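Local coordinates for protein salmonella typhimurium DB7155 bacteriophage DET7 tailspike (Bacteriophage, PDB 2V5I) that probably recognises and hydrolyses the O-antigen of Salmonella as the receptor-binding tailspike of the phage, at residues A177-I189 against I202-Y216. Numbering follows the deposited sequence. Where two conformers were deposited one is given.
Sequences AYLFRSCHHCKVI and ITFENLSGDWGLGNY
F180 and F204, on adjacent parallel strands 177-181 and 202-205, point the same way from one face, their rings near parallel but slid apart so that they barely overlap, centroids 4.9 Å apart. Followed outward, F180 CB rests against F204 CD1 and F180 CG against F204 CE1, which lies over one face of the F180 ring, toward its rim. F180 CD1 comes nearest, 3.5 Å from F204 CE1; F180 CE1 is already 4.1 Å from that atom, and the ring's far end runs on past F204. Flat, apolar phenylalanines suit this buried interior, across which V188, from strand 187-189, reaches I202 tip to tip, CG1 to CD1.

On the other face, R181 NH1 bridges to E205 OE1 at 3.1 Å, met on the carboxylate's anti side with the planes 60° apart. The glutamate bends at chi2 (-92°), which leaves OE2 to accept from L207 N, while R181 NE pairs with D159 on the neighbouring strand 156-161.

Beyond the strands both chains turn, and asparagines, which both donate and accept, bind the bared backbone. C183 O is gripped from opposite faces of its plane by N206 ND2 (2.9 Å) and N215 ND2 (3.1 Å); N215 OD1 takes the N-H of C186, and N215 CB sits over the centre of the F204 ring. G214, at positive phi, passes close to the H185 ring, leaving no room for a side chain.

Parallel pairing in register, resumed at K187 and Y216, with phenylalanine stacked on phenylalanine inside, marks two successive rungs of the right-handed parallel beta-helix of P22-type tailspikes.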
ATOM      1  N   ALA A 177     -29.394  10.224  -9.241  1.00  7.17           N
ATOM      2  CA  ALA A 177     -29.141   9.768  -7.863  1.00  9.70           C
ATOM      3  C   ALA A 177     -29.703   8.375  -7.622  1.00  9.50           C
ATOM      4  O   ALA A 177     -30.718   8.029  -8.147  1.00 10.65           O
ATOM      5  CB  ALA A 177     -29.735  10.716  -6.883  1.00  9.35           C
ATOM      6  N   TYR A 178     -28.989   7.581  -6.791  1.00  8.26           N
ATOM      7  CA  TYR A 178     -29.452   6.319  -6.340  1.00 10.08           C
ATOM      8  C   TYR A 178     -29.554   6.400  -4.827  1.00  9.67           C
ATOM      9  O   TYR A 178     -28.596   6.739  -4.148  1.00 10.97           O
ATOM     10  CB  TYR A 178     -28.446   5.230  -6.771  1.00 10.14           C
ATOM     11  CG  TYR A 178     -28.479   5.018  -8.271  1.00 10.67           C
ATOM     12  CD1 TYR A 178     -27.677   5.797  -9.144  1.00 10.12           C
ATOM     13  CD2 TYR A 178     -29.328   4.063  -8.837  1.00 10.73           C
ATOM     14  CE1 TYR A 178     -27.768   5.618 -10.527  1.00 10.54           C
ATOM     15  CE2 TYR A 178     -29.417   3.891 -10.218  1.00  8.27           C
ATOM     16  CZ  TYR A 178     -28.611   4.650 -11.043  1.00  8.67           C
ATOM     17  OH  TYR A 178     -28.735   4.410 -12.405  1.00  9.22           O
ATOM     18  N   LEU A 179     -30.751   6.143  -4.297  1.00  9.60           N
ATOM     19  CA  LEU A 179     -31.052   6.393  -2.892  1.00 10.89           C
ATOM     20  C   LEU A 179     -31.677   5.146  -2.327  1.00 12.23           C
ATOM     21  O   LEU A 179     -32.617   4.626  -2.902  1.00 12.10           O
ATOM     22  CB  LEU A 179     -32.042   7.557  -2.790  1.00  9.67           C
ATOM     23  CG  LEU A 179     -32.689   7.792  -1.428  1.00 13.91           C
ATOM     24  CD1 LEU A 179     -31.650   8.055  -0.359  1.00 14.37           C
ATOM     25  CD2 LEU A 179     -33.640   8.930  -1.565  1.00 15.06           C
ATOM     26  N   PHE A 180     -31.108   4.617  -1.239  1.00  9.28           N
ATOM     27  CA  PHE A 180     -31.658   3.484  -0.520  1.00 10.96           C
ATOM     28  C   PHE A 180     -32.159   3.999   0.822  1.00 10.23           C
ATOM     29  O   PHE A 180     -31.348   4.468   1.642  1.00 10.54           O
ATOM     30  CB  PHE A 180     -30.560   2.449  -0.295  1.00 10.40           C
ATOM     31  CG  PHE A 180     -30.142   1.722  -1.554  1.00 11.24           C
ATOM     32  CD1 PHE A 180     -29.214   2.304  -2.423  1.00 11.93           C
ATOM     33  CD2 PHE A 180     -30.625   0.483  -1.826  1.00 11.38           C
ATOM     34  CE1 PHE A 180     -28.864   1.633  -3.595  1.00 15.24           C
ATOM     35  CE2 PHE A 180     -30.237  -0.206  -2.921  1.00 13.84           C
ATOM     36  CZ  PHE A 180     -29.348   0.355  -3.788  1.00 12.04           C
ATOM     37  N   ARG A 181     -33.460   3.831   1.112  1.00 10.83           N
ATOM     38  CA  ARG A 181     -34.045   4.325   2.353  1.00 12.21           C
ATOM     39  C   ARG A 181     -34.413   3.106   3.208  1.00 12.55           C
ATOM     40  O   ARG A 181     -35.141   2.208   2.736  1.00 13.42           O
ATOM     41  CB  ARG A 181     -35.343   5.077   2.061  1.00 13.49           C
ATOM     42  CG  ARG A 181     -35.189   6.395   1.375  1.00 16.13           C
ATOM     43  CD  ARG A 181     -36.566   6.996   1.285  1.00 19.35           C
ATOM     44  NE  ARG A 181     -36.615   8.220   0.496  1.00 16.49           N
ATOM     45  CZ  ARG A 181     -36.316   9.420   0.989  1.00 23.86           C
ATOM     46  NH1 ARG A 181     -35.860   9.529   2.230  1.00 29.92           N
ATOM     47  NH2 ARG A 181     -36.398  10.500   0.218  1.00 27.73           N
ATOM     48  N   SER A 182     -33.879   3.034   4.420  1.00 11.11           N
ATOM     49  CA  SER A 182     -34.140   1.983   5.377  1.00 11.52           C
ATOM     50  C   SER A 182     -33.793   0.564   4.840  1.00 11.71           C
ATOM     51  O   SER A 182     -34.515  -0.420   5.135  1.00 13.18           O
ATOM     52  CB  SER A 182     -35.600   2.008   5.791  1.00 13.11           C
ATOM     53  OG  SER A 182     -35.854   3.226   6.425  1.00 16.64           O
ATOM     54  N   CYS A 183     -32.704   0.472   4.090  1.00 11.00           N
ATOM     55  CA  CYS A 183     -32.266  -0.775   3.505  1.00 11.17           C
ATOM     56  C   CYS A 183     -31.115  -1.371   4.304  1.00  9.31           C
ATOM     57  O   CYS A 183     -30.414  -0.647   4.998  1.00  9.99           O
ATOM     58  CB  CYS A 183     -31.833  -0.609   2.042  1.00 10.67           C
ATOM     59  SG  CYS A 183     -33.244  -0.106   0.994  1.00 13.21           S
ATOM     60  N   HIS A 184     -30.868  -2.657   4.067  1.00 10.34           N
ATOM     61  CA  HIS A 184     -29.787  -3.409   4.714  1.00 10.11           C
ATOM     62  C   HIS A 184     -29.191  -4.460   3.768  1.00 10.98           C
ATOM     63  O   HIS A 184     -29.917  -5.020   2.946  1.00 12.43           O
ATOM     64  CB  HIS A 184     -30.277  -4.117   5.972  1.00 13.37           C
ATOM     65  CG  HIS A 184     -30.780  -3.201   7.024  1.00 15.35           C
ATOM     66  ND1 HIS A 184     -32.092  -2.767   7.059  1.00 22.58           N
ATOM     67  CD2 HIS A 184     -30.159  -2.637   8.091  1.00 17.97           C
ATOM     68  CE1 HIS A 184     -32.246  -1.942   8.082  1.00 18.89           C
ATOM     69  NE2 HIS A 184     -31.095  -1.865   8.734  1.00 20.34           N
ATOM     70  N   HIS A 185     -27.878  -4.683   3.839  1.00 10.87           N
ATOM     71  CA  HIS A 185     -27.208  -5.620   2.950  1.00 11.56           C
ATOM     72  C   HIS A 185     -27.396  -5.341   1.466  1.00 12.86           C
ATOM     73  O   HIS A 185     -27.400  -6.294   0.678  1.00 14.70           O
ATOM     74  CB  HIS A 185     -27.651  -7.032   3.317  1.00 13.34           C
ATOM     75  CG  HIS A 185     -27.168  -7.429   4.667  1.00 16.43           C
ATOM     76  ND1 HIS A 185     -27.997  -7.481   5.765  1.00 23.31           N
ATOM     77  CD2 HIS A 185     -25.919  -7.693   5.122  1.00 23.50           C
ATOM     78  CE1 HIS A 185     -27.279  -7.792   6.833  1.00 21.31           C
ATOM     79  NE2 HIS A 185     -26.023  -7.934   6.471  1.00 24.05           N
ATOM     80  N   CYS A 186     -27.491  -4.068   1.112  1.00 10.85           N
ATOM     81  CA  CYS A 186     -27.662  -3.637  -0.277  1.00  9.69           C
ATOM     82  C   CYS A 186     -26.322  -3.136  -0.821  1.00  9.55           C
ATOM     83  O   CYS A 186     -25.512  -2.605  -0.090  1.00 12.30           O
ATOM     84  CB  CYS A 186     -28.769  -2.582  -0.455  1.00 10.27           C
ATOM     85  SG  CYS A 186     -30.433  -3.294  -0.095  1.00 13.19           S
ATOM     86  N   LYS A 187     -26.090  -3.360  -2.106  1.00  9.98           N
ATOM     87  CA  LYS A 187     -24.808  -2.974  -2.698  1.00  8.68           C
ATOM     88  C   LYS A 187     -24.980  -2.295  -4.034  1.00  9.51           C
ATOM     89  O   LYS A 187     -25.862  -2.698  -4.810  1.00 11.76           O
ATOM     90  CB  LYS A 187     -23.946  -4.207  -2.842  1.00 11.50           C
ATOM     91  CG  LYS A 187     -23.607  -4.934  -1.520  1.00 15.84           C
ATOM     92  CD  LYS A 187     -22.826  -6.207  -1.749  1.00 24.74           C
ATOM     93  CE  LYS A 187     -22.976  -7.216  -0.550  1.00 30.04           C
ATOM     94  NZ  LYS A 187     -24.405  -7.736  -0.173  1.00 33.68           N
ATOM     95  N   VAL A 188     -24.083  -1.340  -4.333  1.00  8.55           N
ATOM     96  CA  VAL A 188     -24.038  -0.692  -5.615  1.00  8.95           C
ATOM     97  C   VAL A 188     -22.653  -1.001  -6.165  1.00  8.75           C
ATOM     98  O   VAL A 188     -21.655  -0.561  -5.621  1.00 10.83           O
ATOM     99  CB  VAL A 188     -24.287   0.828  -5.516  1.00  9.30           C
ATOM    100  CG1 VAL A 188     -24.188   1.480  -6.895  1.00 12.60           C
ATOM    101  CG2 VAL A 188     -25.689   1.068  -4.901  1.00 11.50           C
ATOM    102  N   ILE A 189     -22.611  -1.835  -7.213  1.00  8.61           N
ATOM    103  CA  ILE A 189     -21.402  -2.425  -7.702  1.00 11.90           C
ATOM    104  C   ILE A 189     -21.036  -1.906  -9.109  1.00 10.28           C
ATOM    105  O   ILE A 189     -21.907  -1.792 -10.007  1.00  9.66           O
ATOM    106  CB  ILE A 189     -21.558  -3.980  -7.780  0.50 12.58           C
ATOM    107  CG1 ILE A 189     -21.810  -4.567  -6.384  0.50 14.92           C
ATOM    108  CG2 ILE A 189     -20.366  -4.615  -8.454  0.50 15.85           C
ATOM    109  CD1 ILE A 189     -22.518  -5.906  -6.448  0.50 17.29           C
ATOM    110  N   ILE A 202     -24.776   8.349  -4.594  1.00  7.70           N
ATOM    111  CA  ILE A 202     -25.255   7.120  -3.969  1.00  9.63           C
ATOM    112  C   ILE A 202     -25.405   7.381  -2.475  1.00  8.51           C
ATOM    113  O   ILE A 202     -24.453   7.805  -1.857  1.00 10.69           O
ATOM    114  CB  ILE A 202     -24.266   5.955  -4.199  1.00  9.99           C
ATOM    115  CG1 ILE A 202     -23.980   5.790  -5.727  1.00 10.53           C
ATOM    116  CG2 ILE A 202     -24.807   4.667  -3.567  1.00 10.60           C
ATOM    117  CD1 ILE A 202     -22.753   4.960  -6.095  1.00 12.44           C
ATOM    118  N   THR A 203     -26.593   7.110  -1.930  1.00  8.43           N
ATOM    119  CA  THR A 203     -26.885   7.409  -0.536  1.00  9.42           C
ATOM    120  C   THR A 203     -27.588   6.227   0.128  1.00  8.86           C
ATOM    121  O   THR A 203     -28.500   5.653  -0.437  1.00  8.70           O
ATOM    122  CB  THR A 203     -27.886   8.615  -0.466  1.00 10.40           C
ATOM    123  OG1 THR A 203     -27.313   9.757  -1.090  1.00 11.03           O
ATOM    124  CG2 THR A 203     -28.265   8.928   0.975  1.00 10.26           C
ATOM    125  N   PHE A 204     -27.073   5.816   1.282  1.00  8.01           N
ATOM    126  CA  PHE A 204     -27.781   4.895   2.155  1.00  9.21           C
ATOM    127  C   PHE A 204     -28.262   5.682   3.363  1.00 10.87           C
ATOM    128  O   PHE A 204     -27.447   6.084   4.202  1.00 11.00           O
ATOM    129  CB  PHE A 204     -26.799   3.778   2.589  1.00  9.13           C
ATOM    130  CG  PHE A 204     -26.408   2.863   1.490  1.00  6.91           C
ATOM    131  CD1 PHE A 204     -27.270   1.934   1.017  1.00  8.52           C
ATOM    132  CD2 PHE A 204     -25.146   2.999   0.841  1.00  9.45           C
ATOM    133  CE1 PHE A 204     -26.881   1.054  -0.063  1.00  9.31           C
ATOM    134  CE2 PHE A 204     -24.804   2.116  -0.181  1.00  8.44           C
ATOM    135  CZ  PHE A 204     -25.674   1.211  -0.643  1.00 10.11           C
ATOM    136  N   GLU A 205     -29.588   5.859   3.448  1.00  9.70           N
ATOM    137  CA  GLU A 205     -30.223   6.668   4.466  1.00  9.23           C
ATOM    138  C   GLU A 205     -31.011   5.720   5.397  1.00  9.90           C
ATOM    139  O   GLU A 205     -31.962   5.061   4.958  1.00 10.95           O
ATOM    140  CB  GLU A 205     -31.173   7.628   3.765  1.00 10.97           C
ATOM    141  CG  GLU A 205     -31.945   8.509   4.718  1.00 13.16           C
ATOM    142  CD  GLU A 205     -33.307   7.896   5.111  1.00 22.72           C
ATOM    143  OE1 GLU A 205     -34.250   7.793   4.258  1.00 22.95           O
ATOM    144  OE2 GLU A 205     -33.482   7.518   6.292  1.00 20.36           O
ATOM    145  N   ASN A 206     -30.541   5.590   6.651  1.00  8.38           N
ATOM    146  CA  ASN A 206     -31.188   4.759   7.644  1.00  8.06           C
ATOM    147  C   ASN A 206     -31.557   5.536   8.921  1.00  8.66           C
ATOM    148  O   ASN A 206     -31.275   5.107  10.042  1.00  9.27           O
ATOM    149  CB  ASN A 206     -30.265   3.557   7.972  1.00  7.91           C
ATOM    150  CG  ASN A 206     -30.138   2.617   6.807  1.00  6.66           C
ATOM    151  OD1 ASN A 206     -29.297   2.836   5.925  1.00 10.11           O
ATOM    152  ND2 ASN A 206     -30.955   1.591   6.774  1.00  9.39           N
ATOM    153  N   LEU A 207     -32.191   6.679   8.743  1.00 10.67           N
ATOM    154  CA  LEU A 207     -32.504   7.575   9.864  1.00  8.71           C
ATOM    155  C   LEU A 207     -33.515   6.956  10.840  1.00 11.63           C
ATOM    156  O   LEU A 207     -33.497   7.304  12.039  1.00 12.10           O
ATOM    157  CB  LEU A 207     -33.037   8.922   9.334  1.00  9.26           C
ATOM    158  CG  LEU A 207     -31.990   9.791   8.605  1.00 11.58           C
ATOM    159  CD1 LEU A 207     -32.627  11.012   8.002  1.00 14.54           C
ATOM    160  CD2 LEU A 207     -30.909  10.210   9.570  1.00 15.01           C
ATOM    161  N   SER A 208     -34.392   6.106  10.292  1.00 14.52           N
ATOM    162  CA  SER A 208     -35.424   5.385  11.066  1.00 18.26           C
ATOM    163  C   SER A 208     -35.174   3.892  11.048  1.00 19.15           C
ATOM    164  O   SER A 208     -34.546   3.388  10.170  1.00 20.38           O
ATOM    165  CB  SER A 208     -36.808   5.552  10.415  1.00 20.27           C
ATOM    166  OG  SER A 208     -37.056   6.866   9.991  1.00 31.02           O
ATOM    167  N   GLY A 209     -35.777   3.173  11.972  1.00 19.73           N
ATOM    168  CA  GLY A 209     -35.637   1.728  11.981  1.00 20.26           C
ATOM    169  C   GLY A 209     -34.293   1.324  12.550  1.00 16.97           C
ATOM    170  O   GLY A 209     -33.702   2.053  13.345  1.00 18.15           O
ATOM    171  N   ASP A 210     -33.854   0.117  12.221  1.00 17.82           N
ATOM    172  CA  ASP A 210     -32.571  -0.392  12.642  1.00 15.89           C
ATOM    173  C   ASP A 210     -31.465   0.446  11.962  1.00 14.47           C
ATOM    174  O   ASP A 210     -31.671   0.964  10.879  1.00 14.74           O
ATOM    175  CB  ASP A 210     -32.416  -1.854  12.239  1.00 16.69           C
ATOM    176  CG  ASP A 210     -33.276  -2.808  13.110  1.00 24.62           C
ATOM    177  OD1 ASP A 210     -33.838  -2.345  14.114  1.00 28.52           O
ATOM    178  OD2 ASP A 210     -33.355  -4.016  12.780  1.00 33.66           O
ATOM    179  N   TRP A 211     -30.329   0.578  12.618  1.00 12.55           N
ATOM    180  CA  TRP A 211     -29.172   1.231  11.965  1.00 10.62           C
ATOM    181  C   TRP A 211     -28.893   0.464  10.706  1.00 10.33           C
ATOM    182  O   TRP A 211     -28.974  -0.781  10.658  1.00 12.27           O
ATOM    183  CB  TRP A 211     -27.946   1.208  12.881  1.00 11.31           C
ATOM    184  CG  TRP A 211     -28.026   2.244  13.994  1.00 10.70           C
ATOM    185  CD1 TRP A 211     -28.928   2.268  15.021  1.00 12.49           C
ATOM    186  CD2 TRP A 211     -27.228   3.422  14.143  1.00  9.74           C
ATOM    187  NE1 TRP A 211     -28.688   3.363  15.841  1.00 11.80           N
ATOM    188  CE2 TRP A 211     -27.642   4.076  15.303  1.00 11.19           C
ATOM    189  CE3 TRP A 211     -26.165   3.972  13.422  1.00 10.32           C
ATOM    190  CZ2 TRP A 211     -27.067   5.286  15.721  1.00  9.97           C
ATOM    191  CZ3 TRP A 211     -25.573   5.122  13.871  1.00 10.42           C
ATOM    192  CH2 TRP A 211     -26.032   5.797  14.978  1.00 10.77           C
ATOM    193  N   GLY A 212     -28.441   1.161   9.675  1.00 10.26           N
ATOM    194  CA  GLY A 212     -28.021   0.487   8.433  1.00  9.59           C
ATOM    195  C   GLY A 212     -26.822  -0.431   8.652  1.00  9.75           C
ATOM    196  O   GLY A 212     -25.934  -0.115   9.399  1.00 12.03           O
ATOM    197  N   LEU A 213     -26.792  -1.560   7.951  1.00  9.77           N
ATOM    198  CA  LEU A 213     -25.792  -2.599   8.120  1.00 11.43           C
ATOM    199  C   LEU A 213     -25.645  -3.323   6.779  1.00 10.07           C
ATOM    200  O   LEU A 213     -26.631  -3.561   6.098  1.00 10.07           O
ATOM    201  CB  LEU A 213     -26.256  -3.650   9.137  1.00 12.23           C
ATOM    202  CG  LEU A 213     -25.380  -4.885   9.410  1.00 15.46           C
ATOM    203  CD1 LEU A 213     -24.029  -4.504   9.923  1.00 17.23           C
ATOM    204  CD2 LEU A 213     -26.100  -5.814  10.395  1.00 18.72           C
ATOM    205  N   GLY A 214     -24.389  -3.548   6.380  1.00  9.05           N
ATOM    206  CA  GLY A 214     -24.110  -4.358   5.219  1.00  9.43           C
ATOM    207  C   GLY A 214     -24.267  -3.608   3.886  1.00  9.33           C
ATOM    208  O   GLY A 214     -24.278  -4.240   2.813  1.00 11.45           O
ATOM    209  N   ASN A 215     -24.366  -2.281   3.952  1.00  8.79           N
ATOM    210  CA  ASN A 215     -24.586  -1.495   2.731  1.00  8.43           C
ATOM    211  C   ASN A 215     -23.247  -0.988   2.197  1.00  7.45           C
ATOM    212  O   ASN A 215     -22.457  -0.389   2.956  1.00  9.16           O
ATOM    213  CB  ASN A 215     -25.478  -0.258   3.054  1.00  7.08           C
ATOM    214  CG  ASN A 215     -26.906  -0.650   3.461  1.00  8.36           C
ATOM    215  OD1 ASN A 215     -27.451  -1.632   2.955  1.00  9.02           O
ATOM    216  ND2 ASN A 215     -27.499   0.102   4.376  1.00 10.96           N
ATOM    217  N   TYR A 216     -23.012  -1.255   0.903  1.00  7.31           N
ATOM    218  CA  TYR A 216     -21.735  -0.938   0.284  1.00  6.38           C
ATOM    219  C   TYR A 216     -21.854  -0.335  -1.080  1.00  8.56           C
ATOM    220  O   TYR A 216     -22.826  -0.597  -1.808  1.00  9.20           O
ATOM    221  CB  TYR A 216     -20.929  -2.219   0.003  1.00  8.28           C
ATOM    222  CG  TYR A 216     -20.379  -2.999   1.147  1.00  9.42           C
ATOM    223  CD1 TYR A 216     -21.164  -3.939   1.773  1.00  8.94           C
ATOM    224  CD2 TYR A 216     -19.103  -2.775   1.583  1.00 10.48           C
ATOM    225  CE1 TYR A 216     -20.639  -4.727   2.859  1.00  9.99           C
ATOM    226  CE2 TYR A 216     -18.567  -3.541   2.687  1.00  9.09           C
ATOM    227  CZ  TYR A 216     -19.378  -4.496   3.279  1.00 10.99           C
ATOM    228  OH  TYR A 216     -18.831  -5.253   4.333  1.00 12.49           O
TER
HETATM  229  O   HOH W   1     -28.546   9.568  -3.534  1.00 12.40           O
HETATM  230  O   HOH W   2     -30.542   2.371   3.485  1.00 10.19           O
HETATM  231  O   HOH W   3     -34.694   5.496   7.363  1.00 26.24           O
HETATM  232  O   HOH W   4     -23.709  -6.984   2.750  1.00 25.43           O